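Local structure of transcriptional regulator, IclR family (Ruegeria sp. TM1040, 3R4K) at residues 26-29 / 34-37; 143-148 / 251-256; 197-202 / 229-234. The protein probably binds DNA as an IclR-family transcriptional regulator, with an N-terminal helix-turn-helix domain and a C-terminal domain of the kind that senses effectors in this family. All coordinates share one frame; numbering follows the deposited sequence. Where two conformers were deposited one is given.

Contact 1. Residues 26-29 / 34-37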
ATOM      1  N   ASP A  26      16.317  15.402  18.414  1.00 53.98           N
ATOM      2  CA  ASP A  26      14.984  14.988  18.866  1.00 54.13           C
ATOM      3  C   ASP A  26      14.861  13.471  18.934  1.00 54.21           C
ATOM      4  O   ASP A  26      14.203  12.965  19.842  1.00 54.47           O
ATOM      5  CB  ASP A  26      13.896  15.575  17.972  1.00 56.52           C
ATOM      6  CG  ASP A  26      13.553  16.979  18.396  1.00 81.07           C
ATOM      7  OD1 ASP A  26      12.780  17.129  19.366  1.00 84.90           O
ATOM      8  OD2 ASP A  26      14.147  17.932  17.831  1.00 91.98           O
ATOM      9  N   LEU A  27      15.513  12.745  17.992  1.00 47.82           N
ATOM     10  CA  LEU A  27      15.544  11.278  17.964  1.00 45.90           C
ATOM     11  C   LEU A  27      16.312  10.745  19.154  1.00 50.55           C
ATOM     12  O   LEU A  27      15.938   9.717  19.698  1.00 50.63           O
ATOM     13  CB  LEU A  27      16.183  10.753  16.672  1.00 43.54           C
ATOM     14  CG  LEU A  27      15.250  10.202  15.610  1.00 46.68           C
ATOM     15  CD1 LEU A  27      16.011   9.900  14.342  1.00 45.57           C
ATOM     16  CD2 LEU A  27      14.491   8.970  16.100  1.00 47.29           C
ATOM     17  N   THR A  28      17.385  11.449  19.553  1.00 48.15           N
ATOM     18  CA  THR A  28      18.236  11.097  20.686  1.00 49.34           C
ATOM     19  C   THR A  28      17.393  11.216  21.974  1.00 55.43           C
ATOM     20  O   THR A  28      17.431  10.300  22.799  1.00 56.23           O
ATOM     21  CB  THR A  28      19.513  11.979  20.657  1.00 58.70           C
ATOM     22  OG1 THR A  28      20.275  11.658  19.492  1.00 59.43           O
ATOM     23  CG2 THR A  28      20.398  11.797  21.863  1.00 59.80           C
ATOM     24  N   ARG A  29      16.599  12.310  22.105  1.00 52.87           N
ATOM     25  CA  ARG A  29      15.743  12.576  23.269  0.50 55.12           C
ATOM     26  C   ARG A  29      14.584  11.596  23.371  1.00 58.35           C
ATOM     27  O   ARG A  29      14.283  11.117  24.468  1.00 60.50           O
ATOM     28  CB  ARG A  29      15.203  14.015  23.238  0.50 57.50           C
ATOM     29  CG  ARG A  29      16.219  15.048  23.728  0.50 70.69           C
ATOM     30  CD  ARG A  29      15.650  16.459  23.775  0.50 76.82           C
ATOM     31  NE  ARG A  29      15.528  17.073  22.451  0.50 73.12           N
ATOM     32  CZ  ARG A  29      16.525  17.667  21.801  0.50 77.57           C
ATOM     33  NH1 ARG A  29      17.741  17.710  22.332  0.50 50.80           N
ATOM     34  NH2 ARG A  29      16.319  18.205  20.607  0.50 67.88           N
ATOM     35  N   ASN A  34      22.380   7.375  22.831  1.00 50.05           N
ATOM     36  CA  ASN A  34      23.372   8.440  22.589  1.00 48.84           C
ATOM     37  C   ASN A  34      23.236   8.935  21.148  1.00 48.61           C
ATOM     38  O   ASN A  34      22.852   8.160  20.281  1.00 46.20           O
ATOM     39  CB  ASN A  34      24.838   7.992  22.832  1.00 48.91           C
ATOM     40  CG  ASN A  34      25.071   6.791  23.696  1.00 98.48           C
ATOM     41  OD1 ASN A  34      24.632   5.661  23.398  1.00 97.96           O
ATOM     42  ND2 ASN A  34      25.849   7.001  24.745  1.00 96.39           N
ATOM     43  N   LYS A  35      23.582  10.199  20.891  1.00 45.85           N
ATOM     44  CA  LYS A  35      23.542  10.832  19.569  1.00 44.04           C
ATOM     45  C   LYS A  35      24.315  10.003  18.530  1.00 48.68           C
ATOM     46  O   LYS A  35      23.790   9.759  17.436  1.00 48.75           O
ATOM     47  CB  LYS A  35      24.116  12.265  19.638  1.00 45.99           C
ATOM     48  CG  LYS A  35      23.593  13.207  18.567  1.00 45.39           C
ATOM     49  CD  LYS A  35      24.399  14.512  18.550  1.00 52.19           C
ATOM     50  CE  LYS A  35      23.799  15.596  17.673  1.00 68.16           C
ATOM     51  NZ  LYS A  35      22.552  16.205  18.231  1.00 75.95           N
ATOM     52  N   ALA A  36      25.532   9.539  18.896  1.00 44.89           N
ATOM     53  CA  ALA A  36      26.416   8.730  18.055  1.00 43.74           C
ATOM     54  C   ALA A  36      25.778   7.388  17.686  1.00 46.50           C
ATOM     55  O   ALA A  36      25.931   6.949  16.548  1.00 46.32           O
ATOM     56  CB  ALA A  36      27.736   8.499  18.768  1.00 46.06           C
ATOM     57  N   THR A  37      25.051   6.754  18.636  1.00 42.14           N
ATOM     58  CA  THR A  37      24.349   5.497  18.396  1.00 40.74           C
ATOM     59  C   THR A  37      23.250   5.727  17.369  1.00 44.59           C
ATOM     60  O   THR A  37      23.168   4.984  16.383  1.00 43.68           O
ATOM     61  CB  THR A  37      23.785   4.910  19.697  1.00 42.12           C
ATOM     62  OG1 THR A  37      24.852   4.653  20.605  1.00 43.72           O
ATOM     63  CG2 THR A  37      22.996   3.617  19.464  1.00 37.49           C
TER
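Within the helix-turn-helix of the N-terminal domain, Thr28 on helix 24-31 packs against Lys35, the first residue of helix 35-47, which from its place in the motif is probably the recognition helix. The two CA atoms lie 5.4 Å apart, and both branches of the threonine do the touching. Its OG1 sits 3.4 Å from Lys35 CA and 3.8 Å from Lys35 CG, and the threonine stands roughly perpendicular to the lysine chain. With chi1 at -65°, OG1 lies beside the backbone N and the methyl CG2 falls anti to it, 3.7 Å from Lys35 N and also close to the carbonyl carbon of Asn34. Asn34 holds the N-cap position, yet its OD1 caps no backbone N; instead it accepts a 3.0 Å hydrogen bond from Thr37 OG1, with the donor 37° above the carbonyl plane. Thr28 OG1 is hydrogen-bonded within its own helix, to Leu24 O, whereas Lys35 NZ reaches across to Ser25 OG in a weak bond. The direct contact between Thr28 and residues 34-35 therefore rests on van der Waals packing, while the lysine amine adds a weak polar link from one helix to the other.

Contact 2. Residues 143-148 / 251-256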
ATOM      1  N   LEU A 143     -19.497   6.729   8.584  1.00 52.91           N
ATOM      2  CA  LEU A 143     -19.952   8.115   8.405  1.00 56.25           C
ATOM      3  C   LEU A 143     -19.313   9.047   9.431  1.00 62.64           C
ATOM      4  O   LEU A 143     -18.903  10.152   9.089  1.00 64.51           O
ATOM      5  CB  LEU A 143     -21.483   8.180   8.532  1.00 58.37           C
ATOM      6  CG  LEU A 143     -22.212   9.113   7.576  1.00 66.52           C
ATOM      7  CD1 LEU A 143     -21.814   8.855   6.120  1.00 66.43           C
ATOM      8  CD2 LEU A 143     -23.707   8.972   7.730  1.00 69.52           C
ATOM      9  N   ALA A 144     -19.199   8.584  10.678  1.00 58.84           N
ATOM     10  CA  ALA A 144     -18.650   9.367  11.775  1.00 60.17           C
ATOM     11  C   ALA A 144     -17.176   9.766  11.559  1.00 64.24           C
ATOM     12  O   ALA A 144     -16.726  10.764  12.129  1.00 65.55           O
ATOM     13  CB  ALA A 144     -18.785   8.596  13.070  1.00 60.26           C
ATOM     14  N   TYR A 145     -16.441   9.016  10.721  1.00 57.36           N
ATOM     15  CA  TYR A 145     -15.033   9.297  10.457  1.00 55.80           C
ATOM     16  C   TYR A 145     -14.763   9.603   8.983  1.00 60.38           C
ATOM     17  O   TYR A 145     -13.610   9.573   8.537  1.00 59.58           O
ATOM     18  CB  TYR A 145     -14.178   8.141  10.970  1.00 54.47           C
ATOM     19  CG  TYR A 145     -14.199   8.081  12.480  1.00 56.47           C
ATOM     20  CD1 TYR A 145     -13.427   8.951  13.236  1.00 59.16           C
ATOM     21  CD2 TYR A 145     -15.062   7.221  13.155  1.00 56.63           C
ATOM     22  CE1 TYR A 145     -13.454   8.921  14.624  1.00 59.79           C
ATOM     23  CE2 TYR A 145     -15.101   7.183  14.548  1.00 58.11           C
ATOM     24  CZ  TYR A 145     -14.284   8.029  15.278  1.00 60.94           C
ATOM     25  OH  TYR A 145     -14.276   7.983  16.645  1.00 55.79           O
ATOM     26  N   SER A 146     -15.827   9.978   8.258  1.00 59.08           N
ATOM     27  CA  SER A 146     -15.780  10.388   6.866  1.00 60.40           C
ATOM     28  C   SER A 146     -15.663  11.926   6.776  1.00 71.59           C
ATOM     29  O   SER A 146     -15.874  12.633   7.775  1.00 74.58           O
ATOM     30  CB  SER A 146     -17.019   9.890   6.129  1.00 63.00           C
ATOM     31  OG  SER A 146     -16.857   8.537   5.735  1.00 65.93           O
ATOM     32  N   GLU A 147     -15.302  12.439   5.585  1.00 69.04           N
ATOM     33  CA  GLU A 147     -15.161  13.876   5.339  1.00 71.46           C
ATOM     34  C   GLU A 147     -16.506  14.593   5.500  1.00 77.21           C
ATOM     35  O   GLU A 147     -17.531  14.057   5.066  1.00 76.50           O
ATOM     36  CB  GLU A 147     -14.584  14.149   3.938  1.00 73.06           C
ATOM     37  CG  GLU A 147     -13.067  14.110   3.852  1.00 80.44           C
ATOM     38  CD  GLU A 147     -12.299  14.969   4.840  1.00101.46           C
ATOM     39  OE1 GLU A 147     -12.338  16.217   4.723  1.00112.37           O
ATOM     40  OE2 GLU A 147     -11.648  14.379   5.733  1.00 79.95           O
ATOM     41  N   PRO A 148     -16.525  15.811   6.104  1.00 76.23           N
ATOM     42  CA  PRO A 148     -17.806  16.520   6.290  1.00 79.55           C
ATOM     43  C   PRO A 148     -18.625  16.635   5.002  1.00 85.37           C
ATOM     44  O   PRO A 148     -19.844  16.506   5.066  1.00 85.70           O
ATOM     45  CB  PRO A 148     -17.372  17.891   6.808  1.00 83.98           C
ATOM     46  CG  PRO A 148     -16.072  17.638   7.487  1.00 85.49           C
ATOM     47  CD  PRO A 148     -15.397  16.588   6.668  1.00 77.47           C
ATOM     48  N   PRO A 251      -6.938   8.161  13.416  1.00 49.35           N
ATOM     49  CA  PRO A 251      -6.807   9.626  13.435  1.00 51.82           C
ATOM     50  C   PRO A 251      -6.884  10.169  14.881  1.00 57.98           C
ATOM     51  O   PRO A 251      -7.355   9.438  15.753  1.00 56.84           O
ATOM     52  CB  PRO A 251      -7.983  10.084  12.570  1.00 54.62           C
ATOM     53  CG  PRO A 251      -9.007   9.053  12.745  1.00 57.13           C
ATOM     54  CD  PRO A 251      -8.293   7.754  13.003  1.00 50.46           C
ATOM     55  N   PRO A 252      -6.412  11.408  15.190  1.00 58.93           N
ATOM     56  CA  PRO A 252      -6.478  11.890  16.592  1.00 61.61           C
ATOM     57  C   PRO A 252      -7.900  11.937  17.173  1.00 67.31           C
ATOM     58  O   PRO A 252      -8.078  11.687  18.373  1.00 67.55           O
ATOM     59  CB  PRO A 252      -5.862  13.301  16.523  1.00 64.99           C
ATOM     60  CG  PRO A 252      -5.849  13.678  15.080  1.00 68.19           C
ATOM     61  CD  PRO A 252      -5.764  12.404  14.304  1.00 60.90           C
ATOM     62  N   GLU A 253      -8.902  12.218  16.308  1.00 65.41           N
ATOM     63  CA  GLU A 253     -10.335  12.299  16.641  1.00 68.11           C
ATOM     64  C   GLU A 253     -10.943  10.933  17.090  1.00 69.71           C
ATOM     65  O   GLU A 253     -12.111  10.897  17.493  1.00 70.23           O
ATOM     66  CB  GLU A 253     -11.145  12.878  15.455  1.00 70.43           C
ATOM     67  CG  GLU A 253     -10.963  12.135  14.137  1.00 80.45           C
ATOM     68  CD  GLU A 253     -10.095  12.818  13.099  1.00102.33           C
ATOM     69  OE1 GLU A 253      -8.949  13.198  13.431  1.00 79.54           O
ATOM     70  OE2 GLU A 253     -10.535  12.906  11.929  1.00107.12           O
ATOM     71  N   PHE A 254     -10.156   9.831  17.007  1.00 63.14           N
ATOM     72  CA  PHE A 254     -10.576   8.493  17.404  1.00 62.04           C
ATOM     73  C   PHE A 254     -10.032   8.168  18.812  1.00 68.62           C
ATOM     74  O   PHE A 254      -8.813   8.199  19.020  1.00 66.15           O
ATOM     75  CB  PHE A 254     -10.150   7.433  16.370  1.00 60.25           C
ATOM     76  CG  PHE A 254     -10.582   6.031  16.723  1.00 60.31           C
ATOM     77  CD1 PHE A 254     -11.896   5.624  16.539  1.00 64.01           C
ATOM     78  CD2 PHE A 254      -9.678   5.123  17.251  1.00 61.45           C
ATOM     79  CE1 PHE A 254     -12.300   4.333  16.884  1.00 64.43           C
ATOM     80  CE2 PHE A 254     -10.079   3.827  17.589  1.00 63.90           C
ATOM     81  CZ  PHE A 254     -11.388   3.441  17.402  1.00 62.36           C
ATOM     82  N   PRO A 255     -10.935   7.836  19.781  1.00 69.15           N
ATOM     83  CA  PRO A 255     -10.471   7.548  21.151  1.00 70.84           C
ATOM     84  C   PRO A 255      -9.883   6.143  21.327  1.00 74.47           C
ATOM     85  O   PRO A 255     -10.491   5.154  20.903  1.00 73.21           O
ATOM     86  CB  PRO A 255     -11.732   7.727  22.005  1.00 75.17           C
ATOM     87  CG  PRO A 255     -12.864   7.536  21.086  1.00 78.26           C
ATOM     88  CD  PRO A 255     -12.412   7.768  19.684  1.00 71.44           C
ATOM     89  N   THR A 256      -8.698   6.070  21.965  1.00 71.85           N
ATOM     90  CA  THR A 256      -7.961   4.836  22.290  1.00100.63           C
ATOM     91  C   THR A 256      -7.547   4.875  23.779  1.00125.57           C
ATOM     92  O   THR A 256      -7.026   5.877  24.280  1.00 82.66           O
ATOM     93  CB  THR A 256      -6.763   4.576  21.322  1.00104.00           C
ATOM     94  OG1 THR A 256      -5.989   3.458  21.756  1.00102.62           O
ATOM     95  CG2 THR A 256      -5.885   5.798  21.095  1.00101.66           C
TER
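Tyr145 holds CG anti to its carbonyl carbon (chi1 -69°) and Phe254 has CG anti to its backbone N (chi1 -179°), and these torsions bring the two rings together as an offset edge-to-face pair. The contact joins a loop of the profilin-like, GAF-related C-terminal domain, the one between helices 137-143 and 148-156, to the chain's C-terminal tail, which follows helix 225-245. Each side is folded by a type I beta turn, Leu143 to Ser146 and Pro251 to Phe254. The edge of Phe254 is directed at the face of Tyr145, with ring centroids 5.7 Å apart and planes at 68°. Phe254 CD1 does most of the touching, 3.4 Å from Tyr145 OH and 3.6 Å from Tyr145 CZ. Along the CD1-CE1 side of the tyrosine, Glu253 contributes its aliphatic CG, 4.1 Å from Tyr145 CE1, and the glutamate and tyrosine chains run antiparallel alongside one another. The backbone O of Glu253 lies at the tyrosine edge, near the ring plane, 3.7 Å from Tyr145 OH. Pro251 CG approaches obliquely at 4.4 Å from Tyr145 CD1. Phe204, on strand 196-204, stacks edge-to-face with both aromatic rings and so ties the pair to the sheet. The phenol has a weak hydrogen bond to Arg181 O on helix 170-183, and beside it Tyr145 OH meets Pro255 CD at 3.6 Å.

Contact 3. Residues 197-202 / 229-234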
ATOM      1  N   HIS A 197     -29.668  -6.367  16.711  1.00 47.23           N
ATOM      2  CA  HIS A 197     -28.914  -5.379  17.485  1.00 48.74           C
ATOM      3  C   HIS A 197     -27.448  -5.487  17.084  1.00 52.27           C
ATOM      4  O   HIS A 197     -26.819  -6.512  17.350  1.00 51.66           O
ATOM      5  CB  HIS A 197     -29.095  -5.581  19.004  1.00 51.43           C
ATOM      6  CG  HIS A 197     -28.522  -4.481  19.839  1.00 56.93           C
ATOM      7  ND1 HIS A 197     -29.192  -4.004  20.955  1.00 62.23           N
ATOM      8  CD2 HIS A 197     -27.368  -3.789  19.696  1.00 57.73           C
ATOM      9  CE1 HIS A 197     -28.419  -3.060  21.461  1.00 62.75           C
ATOM     10  NE2 HIS A 197     -27.317  -2.890  20.729  1.00 60.83           N
ATOM     11  N   SER A 198     -26.916  -4.452  16.422  1.00 48.15           N
ATOM     12  CA  SER A 198     -25.537  -4.441  15.965  1.00 46.53           C
ATOM     13  C   SER A 198     -24.662  -3.406  16.692  1.00 53.16           C
ATOM     14  O   SER A 198     -25.142  -2.362  17.138  1.00 55.50           O
ATOM     15  CB  SER A 198     -25.459  -4.205  14.457  1.00 50.78           C
ATOM     16  OG  SER A 198     -26.698  -3.917  13.824  1.00 68.35           O
ATOM     17  N   HIS A 199     -23.370  -3.744  16.821  1.00 48.47           N
ATOM     18  CA  HIS A 199     -22.270  -2.954  17.377  1.00 48.42           C
ATOM     19  C   HIS A 199     -21.199  -2.862  16.311  1.00 48.87           C
ATOM     20  O   HIS A 199     -20.890  -3.887  15.695  1.00 45.82           O
ATOM     21  CB  HIS A 199     -21.683  -3.626  18.628  1.00 50.04           C
ATOM     22  CG  HIS A 199     -22.537  -3.574  19.847  1.00 56.54           C
ATOM     23  ND1 HIS A 199     -23.606  -4.437  20.015  1.00 58.86           N
ATOM     24  CD2 HIS A 199     -22.390  -2.832  20.968  1.00 61.27           C
ATOM     25  CE1 HIS A 199     -24.106  -4.155  21.204  1.00 61.01           C
ATOM     26  NE2 HIS A 199     -23.406  -3.193  21.813  1.00 63.10           N
ATOM     27  N   ALA A 200     -20.617  -1.675  16.084  1.00 44.72           N
ATOM     28  CA  ALA A 200     -19.566  -1.543  15.069  1.00 42.12           C
ATOM     29  C   ALA A 200     -18.525  -0.515  15.432  1.00 44.08           C
ATOM     30  O   ALA A 200     -18.822   0.480  16.090  1.00 45.55           O
ATOM     31  CB  ALA A 200     -20.161  -1.204  13.716  1.00 42.30           C
ATOM     32  N   VAL A 201     -17.292  -0.782  14.994  1.00 37.29           N
ATOM     33  CA  VAL A 201     -16.126   0.086  15.174  1.00 36.48           C
ATOM     34  C   VAL A 201     -15.538   0.392  13.795  1.00 39.97           C
ATOM     35  O   VAL A 201     -15.562  -0.485  12.923  1.00 38.71           O
ATOM     36  CB  VAL A 201     -15.044  -0.493  16.145  1.00 38.93           C
ATOM     37  CG1 VAL A 201     -15.551  -0.539  17.581  1.00 41.26           C
ATOM     38  CG2 VAL A 201     -14.518  -1.857  15.695  1.00 35.81           C
ATOM     39  N   PRO A 202     -14.991   1.599  13.559  1.00 37.60           N
ATOM     40  CA  PRO A 202     -14.379   1.864  12.250  1.00 35.72           C
ATOM     41  C   PRO A 202     -13.002   1.196  12.113  1.00 36.13           C
ATOM     42  O   PRO A 202     -12.321   0.945  13.107  1.00 33.73           O
ATOM     43  CB  PRO A 202     -14.260   3.383  12.233  1.00 39.69           C
ATOM     44  CG  PRO A 202     -14.064   3.746  13.683  1.00 46.20           C
ATOM     45  CD  PRO A 202     -14.855   2.758  14.472  1.00 42.05           C
ATOM     46  N   ARG A 229     -22.294  -5.577  27.871  1.00 62.08           N
ATOM     47  CA  ARG A 229     -21.059  -5.139  28.488  1.00 63.25           C
ATOM     48  C   ARG A 229     -19.819  -5.924  28.000  1.00 65.54           C
ATOM     49  O   ARG A 229     -18.704  -5.420  28.145  1.00 66.54           O
ATOM     50  CB  ARG A 229     -21.205  -5.198  30.008  1.00 67.43           C
ATOM     51  CG  ARG A 229     -21.989  -3.989  30.566  1.00 80.18           C
ATOM     52  CD  ARG A 229     -23.100  -4.311  31.572  1.00 90.40           C
ATOM     53  NE  ARG A 229     -22.837  -5.503  32.385  1.00 94.08           N
ATOM     54  CZ  ARG A 229     -23.710  -6.051  33.222  1.00111.90           C
ATOM     55  NH1 ARG A 229     -24.915  -5.518  33.381  1.00105.53           N
ATOM     56  NH2 ARG A 229     -23.385  -7.134  33.911  1.00 99.44           N
ATOM     57  N   THR A 230     -20.001  -7.122  27.431  1.00 59.37           N
ATOM     58  CA  THR A 230     -18.912  -7.954  26.904  1.00 57.33           C
ATOM     59  C   THR A 230     -18.609  -7.667  25.420  1.00 58.23           C
ATOM     60  O   THR A 230     -17.439  -7.763  25.023  1.00 57.12           O
ATOM     61  CB  THR A 230     -19.279  -9.442  27.102  1.00 69.15           C
ATOM     62  OG1 THR A 230     -19.384  -9.719  28.495  1.00 69.81           O
ATOM     63  CG2 THR A 230     -18.342 -10.442  26.388  1.00 67.57           C
ATOM     64  N   ILE A 231     -19.640  -7.389  24.599  1.00 52.12           N
ATOM     65  CA  ILE A 231     -19.437  -7.152  23.164  1.00 47.84           C
ATOM     66  C   ILE A 231     -18.535  -5.907  22.930  1.00 49.92           C
ATOM     67  O   ILE A 231     -17.526  -6.067  22.243  1.00 46.70           O
ATOM     68  CB  ILE A 231     -20.767  -7.095  22.354  1.00 49.36           C
ATOM     69  CG1 ILE A 231     -21.423  -8.500  22.293  1.00 49.02           C
ATOM     70  CG2 ILE A 231     -20.541  -6.505  20.945  1.00 46.11           C
ATOM     71  CD1 ILE A 231     -22.889  -8.540  21.887  1.00 51.24           C
ATOM     72  N   PRO A 232     -18.828  -4.704  23.488  1.00 49.16           N
ATOM     73  CA  PRO A 232     -17.968  -3.536  23.213  1.00 49.47           C
ATOM     74  C   PRO A 232     -16.451  -3.730  23.501  1.00 54.66           C
ATOM     75  O   PRO A 232     -15.695  -3.451  22.570  1.00 52.00           O
ATOM     76  CB  PRO A 232     -18.591  -2.439  24.080  1.00 54.27           C
ATOM     77  CG  PRO A 232     -20.041  -2.813  24.140  1.00 58.93           C
ATOM     78  CD  PRO A 232     -20.000  -4.303  24.301  1.00 53.35           C
ATOM     79  N   PRO A 233     -15.949  -4.240  24.667  1.00 54.00           N
ATOM     80  CA  PRO A 233     -14.488  -4.434  24.809  1.00 53.49           C
ATOM     81  C   PRO A 233     -13.891  -5.421  23.801  1.00 54.38           C
ATOM     82  O   PRO A 233     -12.786  -5.186  23.304  1.00 52.29           O
ATOM     83  CB  PRO A 233     -14.325  -4.993  26.232  1.00 58.36           C
ATOM     84  CG  PRO A 233     -15.588  -4.723  26.917  1.00 65.43           C
ATOM     85  CD  PRO A 233     -16.659  -4.658  25.892  1.00 58.85           C
ATOM     86  N   ALA A 234     -14.619  -6.521  23.508  1.00 50.30           N
ATOM     87  CA  ALA A 234     -14.185  -7.559  22.581  1.00 47.16           C
ATOM     88  C   ALA A 234     -14.096  -7.016  21.157  1.00 49.90           C
ATOM     89  O   ALA A 234     -13.095  -7.277  20.475  1.00 47.60           O
ATOM     90  CB  ALA A 234     -15.127  -8.744  22.641  1.00 47.59           C
TER
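Helix 225-245 packs over strand 196-204 with the nearest CA atoms, those of His199 and Pro232, 7.3 Å apart. This is a helix-on-sheet layer of the profilin-like, GAF-related C-terminal domain, the strand lying inside an antiparallel sheet: His199 pairs through its backbone with Val216 of strand 210-219, while Ser198 and Ala200 bond to strand 186-189. Side chains alternate along the strand, so that His199 directs its CB toward helix 225-245, whereas Ser198 and Ala200 meet helix 137-143 on the other face of the sheet. On the helical side the consecutive prolines Pro232 and Pro233 have no N-H to give to the preceding turn, and the helix is kinked there.

The contact is carried by the imidazole of His199, which receives two apolar groups from successive helix residues. Ile231 has CG1 beside the backbone N (chi1 -69°), which leaves the CG2 methyl anti to that N, and this methyl lies over one ring face in a CH-pi contact, 3.9 Å from the His199 centroid and 21° off the ring normal. It sits off-centre, closest to His199 CG at 3.7 Å. Ile231 also touches Val216, which spreads the helix over the neighbouring strand, and Gln187 packs on His199 from strand 186-189. Pro232 comes in obliquely, its CG 3.9 Å from His199 CD2 and 4.1 Å from His199 NE2.

Overall arrangement
Contact 1 lies in the helix-turn-helix domain, probably the DNA-binding part, about 34 Å from contact 2 and 42 Å from contact 3 between centres, and touches neither. It is a surface contact between helices adjacent in sequence, whereas contact 3 is buried between a strand and a helix, and contact 2 joins a loop to the C-terminal tail at the surface. The tail of contact 2 follows the helix of contact 3, and Pro202, on the strand of contact 3, links the two: its CG lies 3.7 Å from both Tyr145 CD2 and Phe254 CE1. Contact 2 relies on aromatic rings, contact 3 on aliphatic carbons against an imidazole, contact 1 on a threonine beside a lysine chain.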